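Local coordinates for stress-response A/B barrel domain-containing protein (Thermobifida fusca, PDB 3BGU) that is of unknown function but forms a dimer of ferredoxin-like, stress-responsive A/B barrel domains with a pocket that holds nitrobenzene, at residues Q38-A52 and H92-M105. Sequence-based numbering, arbitrary orientation.
Sequences QVEQVITALSKLPAA and HPDHRAALAIIAPM. With NBZ (nitrobenzene), chain N; EDO (1,2-ethanediol), chain E; EDO (1,2-ethanediol), chain G.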
ATOM      1  N   GLN A  38     -20.191  -9.329   1.530  1.00  3.12           N
ATOM      2  CA  GLN A  38     -19.296  -9.168   2.673  1.00  3.63           C
ATOM      3  C   GLN A  38     -18.164  -8.174   2.338  1.00  5.57           C
ATOM      4  O   GLN A  38     -17.757  -7.408   3.183  1.00  6.92           O
ATOM      5  CB  GLN A  38     -18.691 -10.486   3.152  1.00  3.08           C
ATOM      6  CG  GLN A  38     -19.639 -11.407   3.814  1.00  4.97           C
ATOM      7  CD  GLN A  38     -18.970 -12.707   4.157  1.00  8.66           C
ATOM      8  OE1 GLN A  38     -18.887 -13.601   3.325  1.00 19.01           O
ATOM      9  NE2 GLN A  38     -18.487 -12.829   5.391  1.00 20.19           N
ATOM     10  N   VAL A  39     -17.622  -8.193   1.110  1.00  4.28           N
ATOM     11  CA  VAL A  39     -16.648  -7.198   0.702  1.00  4.68           C
ATOM     12  C   VAL A  39     -17.284  -5.809   0.751  1.00  6.04           C
ATOM     13  O   VAL A  39     -16.657  -4.866   1.250  1.00  5.48           O
ATOM     14  CB  VAL A  39     -16.028  -7.514  -0.684  1.00  3.55           C
ATOM     15  CG1 VAL A  39     -15.064  -6.429  -1.093  1.00  8.35           C
ATOM     16  CG2 VAL A  39     -15.328  -8.880  -0.660  1.00  5.57           C
ATOM     17  N   GLU A  40     -18.542  -5.687   0.317  1.00  6.76           N
ATOM     18  CA  GLU A  40     -19.281  -4.429   0.430  1.00  7.05           C
ATOM     19  C   GLU A  40     -19.374  -3.979   1.901  1.00  6.18           C
ATOM     20  O   GLU A  40     -19.215  -2.781   2.182  1.00  9.42           O
ATOM     21  CB  GLU A  40     -20.693  -4.542  -0.193  1.00  9.37           C
ATOM     22  CG  GLU A  40     -20.674  -4.548  -1.703  1.00 16.75           C
ATOM     23  CD  GLU A  40     -19.946  -3.325  -2.336  1.00 23.70           C
ATOM     24  OE1 GLU A  40     -19.839  -2.239  -1.694  1.00 23.28           O
ATOM     25  OE2 GLU A  40     -19.475  -3.455  -3.491  1.00 35.77           O
ATOM     26  N   GLN A  41     -19.598  -4.929   2.817  1.00  7.58           N
ATOM     27  CA  GLN A  41     -19.639  -4.675   4.283  1.00  6.95           C
ATOM     28  C   GLN A  41     -18.321  -4.120   4.793  1.00  4.55           C
ATOM     29  O   GLN A  41     -18.292  -3.174   5.613  1.00  3.95           O
ATOM     30  CB  GLN A  41     -20.019  -5.947   5.058  1.00  9.73           C
ATOM     31  CG  GLN A  41     -21.424  -6.342   4.895  1.00 10.93           C
ATOM     32  CD  GLN A  41     -21.709  -7.759   5.370  1.00  9.91           C
ATOM     33  OE1 GLN A  41     -22.628  -8.384   4.889  1.00 18.92           O
ATOM     34  NE2 GLN A  41     -20.898  -8.258   6.313  1.00 16.97           N
ATOM     35  N   VAL A  42     -17.225  -4.698   4.301  1.00  6.65           N
ATOM     36  CA  VAL A  42     -15.889  -4.224   4.617  1.00  4.99           C
ATOM     37  C   VAL A  42     -15.649  -2.779   4.101  1.00  6.79           C
ATOM     38  O   VAL A  42     -15.218  -1.932   4.854  1.00  4.11           O
ATOM     39  CB  VAL A  42     -14.769  -5.157   4.088  1.00  6.60           C
ATOM     40  CG1 VAL A  42     -13.373  -4.543   4.265  1.00  9.36           C
ATOM     41  CG2 VAL A  42     -14.813  -6.475   4.796  1.00  7.89           C
ATOM     42  N   ILE A  43     -16.096  -2.500   2.886  1.00  5.13           N
ATOM     43  CA  ILE A  43     -16.021  -1.162   2.319  1.00  2.82           C
ATOM     44  C   ILE A  43     -16.828  -0.173   3.196  1.00  2.57           C
ATOM     45  O   ILE A  43     -16.298   0.922   3.518  1.00  2.93           O
ATOM     46  CB  ILE A  43     -16.463  -1.140   0.824  1.00  3.00           C
ATOM     47  CG1 ILE A  43     -15.425  -1.871  -0.038  1.00  2.54           C
ATOM     48  CG2 ILE A  43     -16.717   0.310   0.322  1.00  5.73           C
ATOM     49  CD1 ILE A  43     -15.864  -2.212  -1.418  1.00  4.53           C
ATOM     50  N   THR A  44     -18.048  -0.558   3.582  1.00  5.02           N
ATOM     51  CA  THR A  44     -18.906   0.267   4.429  1.00  2.63           C
ATOM     52  C   THR A  44     -18.215   0.498   5.768  1.00  4.63           C
ATOM     53  O   THR A  44     -18.134   1.635   6.246  1.00  5.55           O
ATOM     54  CB  THR A  44     -20.240  -0.416   4.600  1.00  2.40           C
ATOM     55  OG1 THR A  44     -20.806  -0.600   3.325  1.00  5.09           O
ATOM     56  CG2 THR A  44     -21.176   0.465   5.457  1.00 13.13           C
ATOM     57  N   ALA A  45     -17.672  -0.564   6.347  1.00  5.03           N
ATOM     58  CA  ALA A  45     -17.034  -0.450   7.660  1.00  5.86           C
ATOM     59  C   ALA A  45     -15.829   0.465   7.621  1.00  5.58           C
ATOM     60  O   ALA A  45     -15.683   1.310   8.513  1.00  5.15           O
ATOM     61  CB  ALA A  45     -16.666  -1.835   8.224  1.00  6.74           C
ATOM     62  N   LEU A  46     -14.965   0.336   6.617  1.00  2.62           N
ATOM     63  CA  LEU A  46     -13.767   1.136   6.504  1.00  3.75           C
ATOM     64  C   LEU A  46     -14.157   2.619   6.258  1.00  4.84           C
ATOM     65  O   LEU A  46     -13.413   3.530   6.633  1.00  5.05           O
ATOM     66  CB  LEU A  46     -12.773   0.617   5.454  1.00  5.60           C
ATOM     67  CG  LEU A  46     -12.216  -0.769   5.738  1.00  5.26           C
ATOM     68  CD1 LEU A  46     -11.502  -1.302   4.497  1.00  7.39           C
ATOM     69  CD2 LEU A  46     -11.324  -0.711   6.967  1.00  9.35           C
ATOM     70  N   SER A  47     -15.288   2.842   5.589  1.00  2.39           N
ATOM     71  CA  SER A  47     -15.725   4.190   5.256  1.00  2.26           C
ATOM     72  C   SER A  47     -16.307   4.915   6.480  1.00  4.85           C
ATOM     73  O   SER A  47     -16.166   6.130   6.647  1.00  3.82           O
ATOM     74  CB  SER A  47     -16.816   4.224   4.156  1.00  2.92           C
ATOM     75  OG  SER A  47     -16.413   3.527   2.992  1.00  6.90           O
ATOM     76  N   LYS A  48     -17.059   4.181   7.315  1.00  2.57           N
ATOM     77  CA  LYS A  48     -17.800   4.743   8.482  1.00  4.16           C
ATOM     78  C   LYS A  48     -17.103   4.582   9.856  1.00  2.03           C
ATOM     79  O   LYS A  48     -17.400   5.325  10.770  1.00  2.52           O
ATOM     80  CB  LYS A  48     -19.257   4.238   8.520  1.00  6.07           C
ATOM     81  CG  LYS A  48     -20.014   4.675   7.231  1.00  5.63           C
ATOM     82  CD  LYS A  48     -21.521   4.783   7.438  1.00  9.41           C
ATOM     83  CE  LYS A  48     -22.203   5.008   6.094  1.00 17.00           C
ATOM     84  NZ  LYS A  48     -23.653   5.188   6.203  1.00 25.68           N
ATOM     85  N   LEU A  49     -16.182   3.637   9.952  1.00  2.21           N
ATOM     86  CA  LEU A  49     -15.342   3.408  11.119  1.00  2.61           C
ATOM     87  C   LEU A  49     -13.859   3.700  10.843  1.00  5.14           C
ATOM     88  O   LEU A  49     -12.985   2.897  11.138  1.00  5.02           O
ATOM     89  CB  LEU A  49     -15.480   1.923  11.533  1.00  3.59           C
ATOM     90  CG  LEU A  49     -16.831   1.520  12.064  1.00  3.99           C
ATOM     91  CD1 LEU A  49     -16.884  -0.017  12.176  1.00 11.59           C
ATOM     92  CD2 LEU A  49     -17.181   2.140  13.418  1.00  7.80           C
ATOM     93  N   PRO A  50     -13.540   4.889  10.354  1.00  3.66           N
ATOM     94  CA  PRO A  50     -12.184   5.071   9.907  1.00  4.00           C
ATOM     95  C   PRO A  50     -11.114   5.313  11.013  1.00  5.50           C
ATOM     96  O   PRO A  50      -9.930   5.413  10.714  1.00  5.93           O
ATOM     97  CB  PRO A  50     -12.301   6.337   9.054  1.00  5.53           C
ATOM     98  CG  PRO A  50     -13.250   7.108   9.729  1.00  7.30           C
ATOM     99  CD  PRO A  50     -14.301   6.121  10.171  1.00  3.10           C
ATOM    100  N   ALA A  51     -11.552   5.521  12.256  1.00  2.59           N
ATOM    101  CA  ALA A  51     -10.704   5.935  13.379  1.00  2.11           C
ATOM    102  C   ALA A  51     -10.013   7.272  13.042  1.00  2.74           C
ATOM    103  O   ALA A  51      -8.767   7.405  13.073  1.00  4.91           O
ATOM    104  CB  ALA A  51      -9.714   4.839  13.736  1.00  3.14           C
ATOM    105  N   ALA A  52     -10.858   8.247  12.671  1.00  4.20           N
ATOM    106  CA  ALA A  52     -10.420   9.546  12.152  1.00  5.90           C
ATOM    107  C   ALA A  52      -9.971  10.521  13.258  1.00  5.33           C
ATOM    108  O   ALA A  52     -10.474  11.646  13.431  1.00  4.98           O
ATOM    109  CB  ALA A  52     -11.446  10.159  11.262  1.00  7.89           C
ATOM    110  N   HIS A  92      -7.976   2.705  18.763  1.00  3.39           N
ATOM    111  CA  HIS A  92      -9.225   3.440  18.681  1.00  6.83           C
ATOM    112  C   HIS A  92     -10.375   2.450  18.526  1.00  2.64           C
ATOM    113  O   HIS A  92     -10.264   1.450  17.822  1.00  4.38           O
ATOM    114  CB  HIS A  92      -9.186   4.399  17.497  1.00  3.26           C
ATOM    115  CG  HIS A  92     -10.284   5.409  17.486  1.00  6.64           C
ATOM    116  ND1 HIS A  92     -11.551   5.118  17.022  1.00  4.80           N
ATOM    117  CD2 HIS A  92     -10.279   6.733  17.773  1.00  5.57           C
ATOM    118  CE1 HIS A  92     -12.294   6.214  17.102  1.00  5.12           C
ATOM    119  NE2 HIS A  92     -11.543   7.208  17.547  1.00  7.24           N
ATOM    120  N   PRO A  93     -11.490   2.694  19.208  1.00  6.17           N
ATOM    121  CA  PRO A  93     -12.567   1.783  19.033  1.00  2.64           C
ATOM    122  C   PRO A  93     -13.046   1.496  17.601  1.00  3.04           C
ATOM    123  O   PRO A  93     -13.458   0.354  17.313  1.00  3.10           O
ATOM    124  CB  PRO A  93     -13.695   2.448  19.868  1.00  4.55           C
ATOM    125  CG  PRO A  93     -13.112   3.473  20.623  1.00  9.40           C
ATOM    126  CD  PRO A  93     -11.776   3.789  20.136  1.00  4.73           C
ATOM    127  N   ASP A  94     -13.028   2.502  16.726  1.00  2.49           N
ATOM    128  CA  ASP A  94     -13.430   2.281  15.330  1.00  3.24           C
ATOM    129  C   ASP A  94     -12.542   1.179  14.739  1.00  3.13           C
ATOM    130  O   ASP A  94     -12.988   0.300  13.984  1.00  2.39           O
ATOM    131  CB  ASP A  94     -13.157   3.510  14.469  1.00  2.54           C
ATOM    132  CG  ASP A  94     -14.178   4.609  14.563  1.00  4.64           C
ATOM    133  OD1 ASP A  94     -15.061   4.640  15.441  1.00  6.01           O
ATOM    134  OD2 ASP A  94     -14.126   5.454  13.642  1.00  4.14           O
ATOM    135  N   HIS A  95     -11.239   1.300  15.009  1.00  2.61           N
ATOM    136  CA  HIS A  95     -10.287   0.407  14.464  1.00  4.02           C
ATOM    137  C   HIS A  95     -10.437  -1.012  14.973  1.00  2.58           C
ATOM    138  O   HIS A  95     -10.392  -1.968  14.192  1.00  3.24           O
ATOM    139  CB  HIS A  95      -8.890   0.958  14.739  1.00  2.68           C
ATOM    140  CG  HIS A  95      -7.812   0.162  14.106  1.00  6.87           C
ATOM    141  ND1 HIS A  95      -7.555   0.231  12.757  1.00  6.06           N
ATOM    142  CD2 HIS A  95      -6.968  -0.764  14.612  1.00  5.62           C
ATOM    143  CE1 HIS A  95      -6.537  -0.566  12.473  1.00  3.68           C
ATOM    144  NE2 HIS A  95      -6.160  -1.181  13.579  1.00  6.30           N
ATOM    145  N   ARG A  96     -10.653  -1.169  16.279  1.00  4.39           N
ATOM    146  CA  ARG A  96     -10.879  -2.493  16.814  1.00  3.35           C
ATOM    147  C   ARG A  96     -12.168  -3.083  16.242  1.00  4.06           C
ATOM    148  O   ARG A  96     -12.214  -4.257  15.920  1.00  5.77           O
ATOM    149  CB  ARG A  96     -10.931  -2.467  18.319  1.00  5.26           C
ATOM    150  CG  ARG A  96      -9.657  -2.058  18.989  1.00  9.40           C
ATOM    151  CD  ARG A  96      -9.792  -2.006  20.508  1.00 24.52           C
ATOM    152  NE  ARG A  96     -10.898  -1.167  20.975  1.00 33.01           N
ATOM    153  CZ  ARG A  96     -12.078  -1.613  21.427  1.00 37.01           C
ATOM    154  NH1 ARG A  96     -12.351  -2.916  21.473  1.00 38.79           N
ATOM    155  NH2 ARG A  96     -13.002  -0.736  21.822  1.00 28.70           N
ATOM    156  N   ALA A  97     -13.206  -2.264  16.038  1.00  5.32           N
ATOM    157  CA  ALA A  97     -14.439  -2.779  15.402  1.00  6.70           C
ATOM    158  C   ALA A  97     -14.201  -3.219  13.951  1.00  5.63           C
ATOM    159  O   ALA A  97     -14.704  -4.244  13.508  1.00  3.29           O
ATOM    160  CB  ALA A  97     -15.520  -1.743  15.465  1.00  4.69           C
ATOM    161  N   ALA A  98     -13.411  -2.454  13.205  1.00  3.85           N
ATOM    162  CA  ALA A  98     -13.110  -2.834  11.811  1.00  3.60           C
ATOM    163  C   ALA A  98     -12.257  -4.130  11.734  1.00  3.14           C
ATOM    164  O   ALA A  98     -12.459  -4.969  10.885  1.00  3.95           O
ATOM    165  CB  ALA A  98     -12.372  -1.667  11.101  1.00  3.18           C
ATOM    166  N   LEU A  99     -11.263  -4.261  12.611  1.00  5.17           N
ATOM    167  CA  LEU A  99     -10.413  -5.456  12.636  1.00  5.51           C
ATOM    168  C   LEU A  99     -11.277  -6.687  12.868  1.00  6.38           C
ATOM    169  O   LEU A  99     -11.034  -7.744  12.272  1.00  9.21           O
ATOM    170  CB  LEU A  99      -9.379  -5.368  13.750  1.00  3.71           C
ATOM    171  CG  LEU A  99      -8.230  -4.417  13.494  1.00  3.15           C
ATOM    172  CD1 LEU A  99      -7.358  -4.299  14.750  1.00  9.46           C
ATOM    173  CD2 LEU A  99      -7.360  -4.777  12.320  1.00 10.15           C
ATOM    174  N   ALA A 100     -12.287  -6.517  13.724  1.00  4.50           N
ATOM    175  CA  ALA A 100     -13.209  -7.588  14.136  1.00  5.71           C
ATOM    176  C   ALA A 100     -14.014  -8.093  12.944  1.00  5.38           C
ATOM    177  O   ALA A 100     -14.261  -9.294  12.800  1.00  6.44           O
ATOM    178  CB  ALA A 100     -14.171  -7.108  15.278  1.00  3.84           C
ATOM    179  N   ILE A 101     -14.455  -7.153  12.120  1.00  4.10           N
ATOM    180  CA  ILE A 101     -15.230  -7.490  10.918  1.00  6.24           C
ATOM    181  C   ILE A 101     -14.385  -8.250   9.902  1.00  6.09           C
ATOM    182  O   ILE A 101     -14.828  -9.244   9.308  1.00  6.93           O
ATOM    183  CB  ILE A 101     -15.798  -6.240  10.271  1.00  9.04           C
ATOM    184  CG1 ILE A 101     -16.854  -5.611  11.159  1.00  7.94           C
ATOM    185  CG2 ILE A 101     -16.444  -6.579   8.933  1.00 13.22           C
ATOM    186  CD1 ILE A 101     -17.315  -4.246  10.690  1.00 16.35           C
ATOM    187  N   ILE A 102     -13.165  -7.780   9.693  1.00  6.84           N
ATOM    188  CA  ILE A 102     -12.294  -8.399   8.730  1.00  5.96           C
ATOM    189  C   ILE A 102     -11.721  -9.726   9.168  1.00  2.90           C
ATOM    190  O   ILE A 102     -11.572 -10.642   8.355  1.00  5.39           O
ATOM    191  CB  ILE A 102     -11.187  -7.418   8.352  1.00  4.61           C
ATOM    192  CG1 ILE A 102     -11.838  -6.236   7.636  1.00  5.90           C
ATOM    193  CG2 ILE A 102     -10.086  -8.057   7.514  1.00  7.20           C
ATOM    194  CD1 ILE A 102     -11.002  -4.974   7.701  1.00  7.12           C
ATOM    195  N   ALA A 103     -11.402  -9.870  10.450  1.00  4.25           N
ATOM    196  CA  ALA A 103     -10.643 -11.050  10.892  1.00  4.76           C
ATOM    197  C   ALA A 103     -11.180 -12.416  10.402  1.00  4.87           C
ATOM    198  O   ALA A 103     -10.425 -13.229   9.873  1.00  5.81           O
ATOM    199  CB  ALA A 103     -10.464 -11.021  12.413  1.00  2.65           C
ATOM    200  N   PRO A 104     -12.490 -12.684  10.541  1.00  4.78           N
ATOM    201  CA  PRO A 104     -13.039 -13.980  10.103  1.00  4.22           C
ATOM    202  C   PRO A 104     -13.007 -14.209   8.592  1.00  7.06           C
ATOM    203  O   PRO A 104     -13.112 -15.332   8.124  1.00  5.35           O
ATOM    204  CB  PRO A 104     -14.490 -13.944  10.615  1.00  6.47           C
ATOM    205  CG  PRO A 104     -14.631 -12.752  11.422  1.00 11.93           C
ATOM    206  CD  PRO A 104     -13.515 -11.833  11.158  1.00  4.93           C
HETATM  207  N   MSE A 105     -12.830 -13.130   7.842  1.00  4.91           N
HETATM  208  CA  MSE A 105     -12.796 -13.188   6.397  1.00  5.15           C
HETATM  209  C   MSE A 105     -11.425 -13.511   5.798  1.00  6.44           C
HETATM  210  O   MSE A 105     -11.322 -13.796   4.588  1.00  7.24           O
HETATM  211  CB  MSE A 105     -13.231 -11.833   5.891  1.00  3.43           C
HETATM  212  CG  MSE A 105     -14.567 -11.453   6.372  1.00  3.92           C
HETATM  213 SE   MSE A 105     -14.974  -9.667   5.782  0.75  7.82          SE
HETATM  214  CE  MSE A 105     -15.083  -9.914   3.851  1.00  5.87           C
TER
HETATM  215  C1  NBZ N 112      -6.275  -1.381   9.010  1.00  4.89           C
HETATM  216  C2  NBZ N 112      -7.348  -0.504   9.040  1.00  5.07           C
HETATM  217  C3  NBZ N 112      -8.632  -0.963   9.096  1.00  5.32           C
HETATM  218  C4  NBZ N 112      -8.851  -2.321   9.214  1.00  5.78           C
HETATM  219  C5  NBZ N 112      -7.800  -3.234   9.186  1.00  2.42           C
HETATM  220  C6  NBZ N 112      -6.480  -2.761   9.116  1.00  2.11           C
HETATM  221  N1  NBZ N 112      -5.376  -3.645   9.115  1.00  7.24           N
HETATM  222  O1  NBZ N 112      -5.508  -4.871   9.015  1.00  2.61           O
HETATM  223  O2  NBZ N 112      -4.204  -3.206   9.187  1.00  2.45           O
HETATM  224  C1  EDO E 103      -9.746   2.972   6.936  1.00  5.60           C
HETATM  225  O1  EDO E 103     -10.987   2.794   7.649  1.00  2.43           O
HETATM  226  C2  EDO E 103      -9.176   4.247   7.507  1.00  4.86           C
HETATM  227  O2  EDO E 103      -8.617   4.038   8.784  1.00  6.56           O
HETATM  228  C1  EDO G 105     -12.708  10.309  15.702  1.00 17.01           C
HETATM  229  O1  EDO G 105     -13.594   9.231  15.995  1.00 17.27           O
HETATM  230  C2  EDO G 105     -12.050  10.807  16.985  1.00 20.50           C
HETATM  231  O2  EDO G 105     -12.208   9.867  18.053  1.00 16.36           O
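Two helices of this ferredoxin-like fold, 36-48 and 93-102, pack against each other beside its four-stranded antiparallel sheet. They run nearly antiparallel, at 173°, and the segment axes approach to 9.8 Å. Ala45 CB meets Ile101 CD1 at 3.5 Å near the middle. Val42 splits its branches: CG1 lies against Ile102, which crosses it at about a right angle, while CG2 meets the selenium of Met105, a selenomethionine. A bend at chi3 (66°) sets Met105 CE between Val42 CG2 and Gln38 CB. Leu46 CD2 and Ile102 CD1 both touch the nitrobenzene, with Leu46 CD2 3.4 Å from its C3; His24 and Arg109 hydrogen-bond the ligand. At the other end Leu49 leaves the helix and lays CD1 on the methyl of Ala97. Ala51 N donates to Asp94 OD2 at 2.9 Å, though the position of that oxygen is less certain. His92 N-caps helix 93-102. Asp94 N donates to His92 ND1 at 3.0 Å, close to the ring plane, and His92 NE2 shares a hydrogen bond with a 1,2-ethanediol. Replacing His92 with an alanine would probably leave Asp94 N without its capping acceptor and Ala51 without the ring it packs on. Ala51 CA sits over one ring face, a CH-pi contact 4.0 Å from the His92 centroid, and Pro93 CD lies on the opposite face.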